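Local coordinates for NmrA family protein (Shigella flexneri 2a, PDB 3QVO) that is of unknown function but probably binds NAD(P), as a member of the NmrA family with a Rossmann fold, at residues M23-I28 with T48-L53; I40-D45 with V200-T205. All coordinates share one frame; numbering follows the deposited sequence.

Interaction 1: M23-I28 with T48-L53; sequences MKNVLI and TIKQTL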
HETATM    1  N   MSE A  23     -18.520   8.382  -7.820  1.00 72.44           N
HETATM    2  CA  MSE A  23     -17.668   7.229  -7.850  1.00 69.83           C
HETATM    3  C   MSE A  23     -16.395   7.599  -7.099  1.00 66.68           C
HETATM    4  O   MSE A  23     -15.962   8.754  -7.133  1.00 66.11           O
HETATM    5  CB  MSE A  23     -17.307   6.849  -9.298  1.00 69.32           C
HETATM    6  CG  MSE A  23     -17.119   5.327  -9.443  1.00 72.99           C
HETATM    7 SE   MSE A  23     -18.847   4.505  -9.707  1.00 88.59          SE
HETATM    8  CE  MSE A  23     -19.257   5.458 -11.346  1.00 87.90           C
ATOM      9  N   LYS A  24     -15.820   6.611  -6.424  1.00 63.47           N
ATOM     10  CA  LYS A  24     -14.603   6.751  -5.721  1.00 61.23           C
ATOM     11  C   LYS A  24     -13.547   6.044  -6.565  1.00 58.62           C
ATOM     12  O   LYS A  24     -13.671   4.827  -6.800  1.00 58.12           O
ATOM     13  CB  LYS A  24     -14.755   6.087  -4.367  1.00 62.09           C
ATOM     14  CG  LYS A  24     -13.510   6.173  -3.512  1.00 62.97           C
ATOM     15  CD  LYS A  24     -13.709   5.486  -2.139  1.00 63.22           C
ATOM     16  CE  LYS A  24     -14.412   6.406  -1.124  1.00 65.85           C
ATOM     17  NZ  LYS A  24     -14.811   5.674   0.158  1.00 65.88           N
ATOM     18  N   ASN A  25     -12.533   6.798  -7.030  1.00 55.36           N
ATOM     19  CA  ASN A  25     -11.529   6.291  -7.960  1.00 53.63           C
ATOM     20  C   ASN A  25     -10.269   5.904  -7.209  1.00 52.33           C
ATOM     21  O   ASN A  25      -9.587   6.770  -6.677  1.00 52.19           O
ATOM     22  CB  ASN A  25     -11.213   7.360  -9.002  1.00 53.20           C
ATOM     23  CG  ASN A  25     -12.363   7.567 -10.014  1.00 57.20           C
ATOM     24  OD1 ASN A  25     -13.229   6.746 -10.118  1.00 61.23           O
ATOM     25  ND2 ASN A  25     -12.311   8.640 -10.796  1.00 61.17           N
ATOM     26  N   VAL A  26      -9.963   4.614  -7.166  1.00 51.64           N
ATOM     27  CA  VAL A  26      -8.834   4.105  -6.443  1.00 50.71           C
ATOM     28  C   VAL A  26      -7.796   3.578  -7.429  1.00 51.52           C
ATOM     29  O   VAL A  26      -8.145   2.799  -8.328  1.00 52.79           O
ATOM     30  CB  VAL A  26      -9.264   2.987  -5.513  1.00 51.56           C
ATOM     31  CG1 VAL A  26      -8.085   2.395  -4.845  1.00 49.66           C
ATOM     32  CG2 VAL A  26     -10.243   3.512  -4.492  1.00 50.42           C
ATOM     33  N   LEU A  27      -6.543   4.050  -7.304  1.00 50.29           N
ATOM     34  CA  LEU A  27      -5.444   3.564  -8.143  1.00 50.63           C
ATOM     35  C   LEU A  27      -4.569   2.635  -7.333  1.00 51.45           C
ATOM     36  O   LEU A  27      -4.081   3.026  -6.279  1.00 52.56           O
ATOM     37  CB  LEU A  27      -4.627   4.734  -8.663  1.00 49.86           C
ATOM     38  CG  LEU A  27      -3.367   4.438  -9.454  1.00 48.86           C
ATOM     39  CD1 LEU A  27      -3.650   3.647 -10.740  1.00 46.62           C
ATOM     40  CD2 LEU A  27      -2.639   5.737  -9.676  1.00 43.32           C
ATOM     41  N   ILE A  28      -4.407   1.400  -7.808  1.00 51.81           N
ATOM     42  CA  ILE A  28      -3.623   0.411  -7.128  1.00 51.53           C
ATOM     43  C   ILE A  28      -2.329   0.270  -7.915  1.00 52.73           C
ATOM     44  O   ILE A  28      -2.329  -0.245  -9.052  1.00 52.88           O
ATOM     45  CB  ILE A  28      -4.399  -0.923  -7.019  1.00 53.01           C
ATOM     46  CG1 ILE A  28      -5.687  -0.683  -6.204  1.00 52.77           C
ATOM     47  CG2 ILE A  28      -3.538  -1.999  -6.359  1.00 52.43           C
ATOM     48  CD1 ILE A  28      -6.542  -1.858  -5.980  1.00 54.73           C
ATOM     49  N   THR A  48     -19.690   1.316  -6.355  1.00 73.20           N
ATOM     50  CA  THR A  48     -19.394   2.755  -6.427  1.00 70.94           C
ATOM     51  C   THR A  48     -17.875   3.101  -6.328  1.00 67.06           C
ATOM     52  O   THR A  48     -17.487   4.251  -6.190  1.00 66.58           O
ATOM     53  CB  THR A  48     -20.142   3.442  -5.345  1.00 72.70           C
ATOM     54  OG1 THR A  48     -19.563   3.091  -4.097  1.00 74.27           O
ATOM     55  CG2 THR A  48     -21.573   2.954  -5.350  1.00 77.41           C
ATOM     56  N   ILE A  49     -17.029   2.082  -6.370  1.00 64.13           N
ATOM     57  CA  ILE A  49     -15.613   2.253  -6.532  1.00 60.33           C
ATOM     58  C   ILE A  49     -15.268   1.911  -7.968  1.00 58.70           C
ATOM     59  O   ILE A  49     -15.805   0.961  -8.530  1.00 59.82           O
ATOM     60  CB  ILE A  49     -14.831   1.224  -5.719  1.00 59.31           C
ATOM     61  CG1 ILE A  49     -15.089   1.432  -4.235  1.00 62.62           C
ATOM     62  CG2 ILE A  49     -13.332   1.212  -6.174  1.00 54.98           C
ATOM     63  CD1 ILE A  49     -14.146   2.272  -3.519  1.00 65.04           C
ATOM     64  N   LYS A  50     -14.367   2.656  -8.551  1.00 56.47           N
ATOM     65  CA  LYS A  50     -13.718   2.211  -9.764  1.00 56.91           C
ATOM     66  C   LYS A  50     -12.252   2.006  -9.411  1.00 55.43           C
ATOM     67  O   LYS A  50     -11.595   2.962  -8.961  1.00 54.74           O
ATOM     68  CB  LYS A  50     -13.836   3.239 -10.865  1.00 56.95           C
ATOM     69  CG  LYS A  50     -12.966   2.892 -12.085  1.00 60.14           C
ATOM     70  CD  LYS A  50     -12.994   3.974 -13.199  1.00 64.35           C
ATOM     71  CE  LYS A  50     -11.682   3.949 -14.054  1.00 66.37           C
ATOM     72  NZ  LYS A  50     -11.723   4.861 -15.309  1.00 70.95           N
ATOM     73  N   GLN A  51     -11.730   0.793  -9.609  1.00 54.46           N
ATOM     74  CA  GLN A  51     -10.321   0.534  -9.247  1.00 52.84           C
ATOM     75  C   GLN A  51      -9.455   0.386 -10.481  1.00 52.01           C
ATOM     76  O   GLN A  51      -9.762  -0.379 -11.373  1.00 53.03           O
ATOM     77  CB  GLN A  51     -10.180  -0.695  -8.320  1.00 53.15           C
ATOM     78  CG  GLN A  51     -10.833  -1.989  -8.790  1.00 54.01           C
ATOM     79  CD  GLN A  51     -10.676  -3.111  -7.777  1.00 55.89           C
ATOM     80  OE1 GLN A  51      -9.698  -3.135  -7.039  1.00 58.68           O
ATOM     81  NE2 GLN A  51     -11.604  -4.069  -7.769  1.00 53.73           N
ATOM     82  N   THR A  52      -8.397   1.173 -10.550  1.00 50.83           N
ATOM     83  CA  THR A  52      -7.490   1.126 -11.659  1.00 50.51           C
ATOM     84  C   THR A  52      -6.286   0.340 -11.207  1.00 50.78           C
ATOM     85  O   THR A  52      -5.674   0.674 -10.210  1.00 50.78           O
ATOM     86  CB  THR A  52      -7.059   2.508 -12.034  1.00 50.09           C
ATOM     87  OG1 THR A  52      -8.206   3.274 -12.398  1.00 49.18           O
ATOM     88  CG2 THR A  52      -6.013   2.478 -13.185  1.00 48.11           C
ATOM     89  N   LEU A  53      -5.952  -0.708 -11.946  1.00 52.44           N
ATOM     90  CA  LEU A  53      -4.950  -1.677 -11.523  1.00 52.58           C
ATOM     91  C   LEU A  53      -3.750  -1.528 -12.439  1.00 53.24           C
ATOM     92  O   LEU A  53      -3.767  -1.946 -13.600  1.00 53.97           O
ATOM     93  CB  LEU A  53      -5.514  -3.075 -11.601  1.00 53.84           C
ATOM     94  CG  LEU A  53      -6.862  -3.299 -10.899  1.00 55.85           C
ATOM     95  CD1 LEU A  53      -7.280  -4.766 -11.026  1.00 57.98           C
ATOM     96  CD2 LEU A  53      -6.881  -2.860  -9.423  1.00 54.42           C
TER
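Residues M23-I28 and T48-L53 carry two parallel strands, 24-28 and 49-53 here, of a beta-alpha-beta unit in the Rossmann fold. Helix 34-43 makes the crossover between them. The strand axes approach to 4.7 Å, and K24 pairs with I49 through to I28 with L53. Five backbone bonds run between the edges. K24 N donates to T48 O, and K24 O accepts from K50 N. V26 N and V26 O bond to K50 O and T52 N. The last of the five, from I28 N to T52 O, is 2.8 Å long and nearly straight (178° at the hydrogen). The ladder goes on with a backbone bond between I28 and F54.

K24, V26, I28, I49, Q51 and L53 share one face. Here K24 and I49 run side by side, and K24 CD lies 3.5 Å from I49 CD1. The lysine chain is extended as far as CD and then bends (chi3 -83°) to put NZ on I208 O. I28 and L53 also lie alongside each other, with I28 CD1 3.6 Å from L53 CD2. The same I28 CD1 meets Q51 OE1 at 3.6 Å. That oxygen is buried with no polar partner in the model, whereas Q51 NE2 bonds to N68 OD1 and I40 O.

N25, L27, K50 and T52 occupy the other face. The L27 side chain slants across that of T52, and L27 CD1 rests 3.6 Å from T52 CG2. N25 OD1 lies against the aliphatic start of K50, 3.6 Å from K50 CB, while N25 ND2 bonds to G88 O.

Strand 24-29 also pairs with strand 91-95, and strand 49-55 with strand 69-73. Helix 34-43 packs on I28, Q51 and L53, and I208 of helix 197-209 on V26 and I49.

Interaction 2: I40-D45 with V200-T205; sequences INQLAD and VAALIT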
ATOM      1  N   ILE A  40      -8.037  -6.001  -4.107  1.00 58.79           N
ATOM      2  CA  ILE A  40      -8.777  -5.958  -5.368  1.00 59.82           C
ATOM      3  C   ILE A  40     -10.078  -6.744  -5.232  1.00 63.11           C
ATOM      4  O   ILE A  40     -11.131  -6.297  -5.667  1.00 63.56           O
ATOM      5  CB  ILE A  40      -7.923  -6.546  -6.499  1.00 59.40           C
ATOM      6  CG1 ILE A  40      -6.824  -5.575  -6.848  1.00 56.64           C
ATOM      7  CG2 ILE A  40      -8.742  -6.905  -7.724  1.00 59.96           C
ATOM      8  CD1 ILE A  40      -5.675  -6.210  -7.626  1.00 55.68           C
ATOM      9  N   ASN A  41      -9.983  -7.919  -4.621  1.00 66.06           N
ATOM     10  CA  ASN A  41     -11.110  -8.790  -4.354  1.00 69.13           C
ATOM     11  C   ASN A  41     -12.169  -8.216  -3.422  1.00 69.22           C
ATOM     12  O   ASN A  41     -13.373  -8.426  -3.608  1.00 71.58           O
ATOM     13  CB  ASN A  41     -10.586 -10.020  -3.660  1.00 72.65           C
ATOM     14  CG  ASN A  41     -10.617 -11.245  -4.517  1.00 79.29           C
ATOM     15  OD1 ASN A  41      -9.622 -11.540  -5.217  1.00 82.70           O
ATOM     16  ND2 ASN A  41     -11.733 -12.037  -4.409  1.00 83.21           N
ATOM     17  N   GLN A  42     -11.735  -7.565  -2.362  1.00 67.54           N
ATOM     18  CA  GLN A  42     -12.682  -6.896  -1.503  1.00 68.28           C
ATOM     19  C   GLN A  42     -13.293  -5.695  -2.199  1.00 66.81           C
ATOM     20  O   GLN A  42     -14.432  -5.340  -1.914  1.00 69.62           O
ATOM     21  CB  GLN A  42     -12.016  -6.422  -0.251  1.00 67.80           C
ATOM     22  CG  GLN A  42     -11.392  -7.548   0.545  1.00 73.42           C
ATOM     23  CD  GLN A  42     -11.100  -7.091   1.943  1.00 77.37           C
ATOM     24  OE1 GLN A  42     -12.048  -6.815   2.721  1.00 84.28           O
ATOM     25  NE2 GLN A  42      -9.813  -6.992   2.285  1.00 70.76           N
ATOM     26  N   LEU A  43     -12.555  -5.061  -3.107  1.00 63.93           N
ATOM     27  CA  LEU A  43     -13.105  -3.925  -3.838  1.00 62.87           C
ATOM     28  C   LEU A  43     -14.067  -4.348  -4.966  1.00 65.17           C
ATOM     29  O   LEU A  43     -14.825  -3.529  -5.489  1.00 64.71           O
ATOM     30  CB  LEU A  43     -11.985  -3.013  -4.348  1.00 59.36           C
ATOM     31  CG  LEU A  43     -11.143  -2.331  -3.256  1.00 56.93           C
ATOM     32  CD1 LEU A  43     -10.118  -1.488  -3.893  1.00 49.50           C
ATOM     33  CD2 LEU A  43     -11.958  -1.506  -2.200  1.00 52.91           C
ATOM     34  N   ALA A  44     -14.065  -5.628  -5.320  1.00 67.95           N
ATOM     35  CA  ALA A  44     -14.729  -6.079  -6.554  1.00 70.50           C
ATOM     36  C   ALA A  44     -16.259  -5.971  -6.516  1.00 74.03           C
ATOM     37  O   ALA A  44     -16.917  -5.876  -7.553  1.00 74.30           O
ATOM     38  CB  ALA A  44     -14.349  -7.527  -6.842  1.00 72.14           C
ATOM     39  N   ASP A  45     -16.838  -6.019  -5.333  1.00 77.08           N
ATOM     40  CA  ASP A  45     -18.288  -5.967  -5.256  1.00 81.22           C
ATOM     41  C   ASP A  45     -18.764  -4.606  -4.742  1.00 80.79           C
ATOM     42  O   ASP A  45     -19.940  -4.442  -4.498  1.00 84.67           O
ATOM     43  CB  ASP A  45     -18.807  -7.114  -4.384  1.00 84.22           C
ATOM     44  CG  ASP A  45     -18.469  -6.913  -2.957  1.00 86.49           C
ATOM     45  OD1 ASP A  45     -17.855  -5.858  -2.692  1.00 87.71           O
ATOM     46  OD2 ASP A  45     -18.803  -7.775  -2.103  1.00 94.97           O
ATOM     47  N   VAL A 200      -3.734  -7.146   6.476  1.00 64.71           N
ATOM     48  CA  VAL A 200      -3.269  -5.872   5.982  1.00 62.35           C
ATOM     49  C   VAL A 200      -4.214  -5.372   4.898  1.00 61.40           C
ATOM     50  O   VAL A 200      -4.522  -4.194   4.840  1.00 59.45           O
ATOM     51  CB  VAL A 200      -1.832  -5.956   5.482  1.00 62.14           C
ATOM     52  CG1 VAL A 200      -1.357  -4.577   4.987  1.00 59.70           C
ATOM     53  CG2 VAL A 200      -0.929  -6.466   6.596  1.00 63.32           C
ATOM     54  N   ALA A 201      -4.705  -6.281   4.070  1.00 62.43           N
ATOM     55  CA  ALA A 201      -5.696  -5.908   3.051  1.00 62.07           C
ATOM     56  C   ALA A 201      -6.968  -5.371   3.684  1.00 62.60           C
ATOM     57  O   ALA A 201      -7.547  -4.393   3.202  1.00 62.25           O
ATOM     58  CB  ALA A 201      -6.020  -7.076   2.131  1.00 62.26           C
ATOM     59  N   ALA A 202      -7.404  -5.995   4.768  1.00 64.84           N
ATOM     60  CA  ALA A 202      -8.596  -5.534   5.483  1.00 65.07           C
ATOM     61  C   ALA A 202      -8.416  -4.098   5.955  1.00 63.44           C
ATOM     62  O   ALA A 202      -9.321  -3.306   5.861  1.00 64.37           O
ATOM     63  CB  ALA A 202      -8.891  -6.437   6.644  1.00 67.46           C
ATOM     64  N   LEU A 203      -7.255  -3.760   6.476  1.00 62.69           N
ATOM     65  CA  LEU A 203      -7.010  -2.381   6.904  1.00 61.77           C
ATOM     66  C   LEU A 203      -7.077  -1.436   5.701  1.00 59.18           C
ATOM     67  O   LEU A 203      -7.714  -0.420   5.760  1.00 58.66           O
ATOM     68  CB  LEU A 203      -5.636  -2.242   7.581  1.00 60.78           C
ATOM     69  CG  LEU A 203      -5.312  -0.847   8.170  1.00 60.02           C
ATOM     70  CD1 LEU A 203      -6.370  -0.259   9.178  1.00 60.52           C
ATOM     71  CD2 LEU A 203      -3.940  -0.882   8.832  1.00 59.53           C
ATOM     72  N   ILE A 204      -6.382  -1.787   4.631  1.00 57.63           N
ATOM     73  CA  ILE A 204      -6.311  -0.957   3.464  1.00 56.36           C
ATOM     74  C   ILE A 204      -7.739  -0.670   3.005  1.00 58.38           C
ATOM     75  O   ILE A 204      -8.107   0.486   2.832  1.00 58.14           O
ATOM     76  CB  ILE A 204      -5.421  -1.597   2.371  1.00 55.39           C
ATOM     77  CG1 ILE A 204      -3.964  -1.637   2.849  1.00 52.73           C
ATOM     78  CG2 ILE A 204      -5.482  -0.806   1.046  1.00 52.30           C
ATOM     79  CD1 ILE A 204      -3.104  -2.600   2.066  1.00 51.53           C
ATOM     80  N   THR A 205      -8.561  -1.716   2.921  1.00 60.81           N
ATOM     81  CA  THR A 205      -9.934  -1.590   2.485  1.00 62.83           C
ATOM     82  C   THR A 205     -10.771  -0.716   3.409  1.00 63.94           C
ATOM     83  O   THR A 205     -11.568   0.102   2.935  1.00 62.18           O
ATOM     84  CB  THR A 205     -10.564  -2.976   2.296  1.00 65.32           C
ATOM     85  OG1 THR A 205      -9.898  -3.638   1.204  1.00 68.09           O
ATOM     86  CG2 THR A 205     -12.024  -2.861   1.919  1.00 68.34           C
TER
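A201 O receives two donors from T205, the residue that meets Q42 across the contact. T205 N makes the ordinary helical bond at 2.9 Å. T205 OG1 adds a longer one of 3.2 Å to A201 O, coming from above the carbonyl plane, 38° out of it. This second bond holds the threonine hydroxyl back against its own helix. With OG1 anti to the carbonyl carbon (chi1 -66°), the hydroxyl sits beside the backbone N and can reach one turn back.

Q42 comes from helix 34-43 and lays its side chain obliquely across T205. Its chain is extended beyond CG (chi2 -164°), which carries the amide over to helix 197-209. Q42 NE2 stands 3.5 Å from T205 OG1, a near approach rather than a hydrogen bond. The same nitrogen lies against the peptide link between A201 and A202, 3.6 Å from A201 C. A201 CB is also near, 3.8 Å from Q42 NE2. The alanine offers just a methyl here, which is consistent with the amide's close approach to the backbone. Q42 OE1 faces the methyl of T205, at 4.0 Å from T205 CG2. L43 adds a looser apolar touch, with L43 CD2 4.3 Å from T205 CG2. The two segments bury a modest 178 Å².

Elsewhere along this helix pair, A201 packs on H38 and V39, and I204 on I35 and V39. T205 also touches K46, just past helix 34-43.

Between the two segments there is thus no sound polar bond, and the hydroxyl of T205 donates within its own helix. The helices meet here by packing of an amide on a threonine and a peptide, not by directed bonds.

In the fold
From the N terminus the chain runs through strand 24-29, helix 34-43 and strand 49-55. Interaction 1 closes this first loop, with 19 residues between its segments. Interaction 2 starts inside that loop, at residues 40-45, and closes only at residues 200-205, after 154 more. The two contacts therefore cross rather than nest. Interaction 1 joins neighbouring strands of the sheet. Interaction 2 sets the crossover helix of that same unit against helix 197-209, late in the chain. Their centres are 12 Å apart, and L53 meets I40 between them. Together they tie the first beta-alpha-beta unit to the later part of the fold.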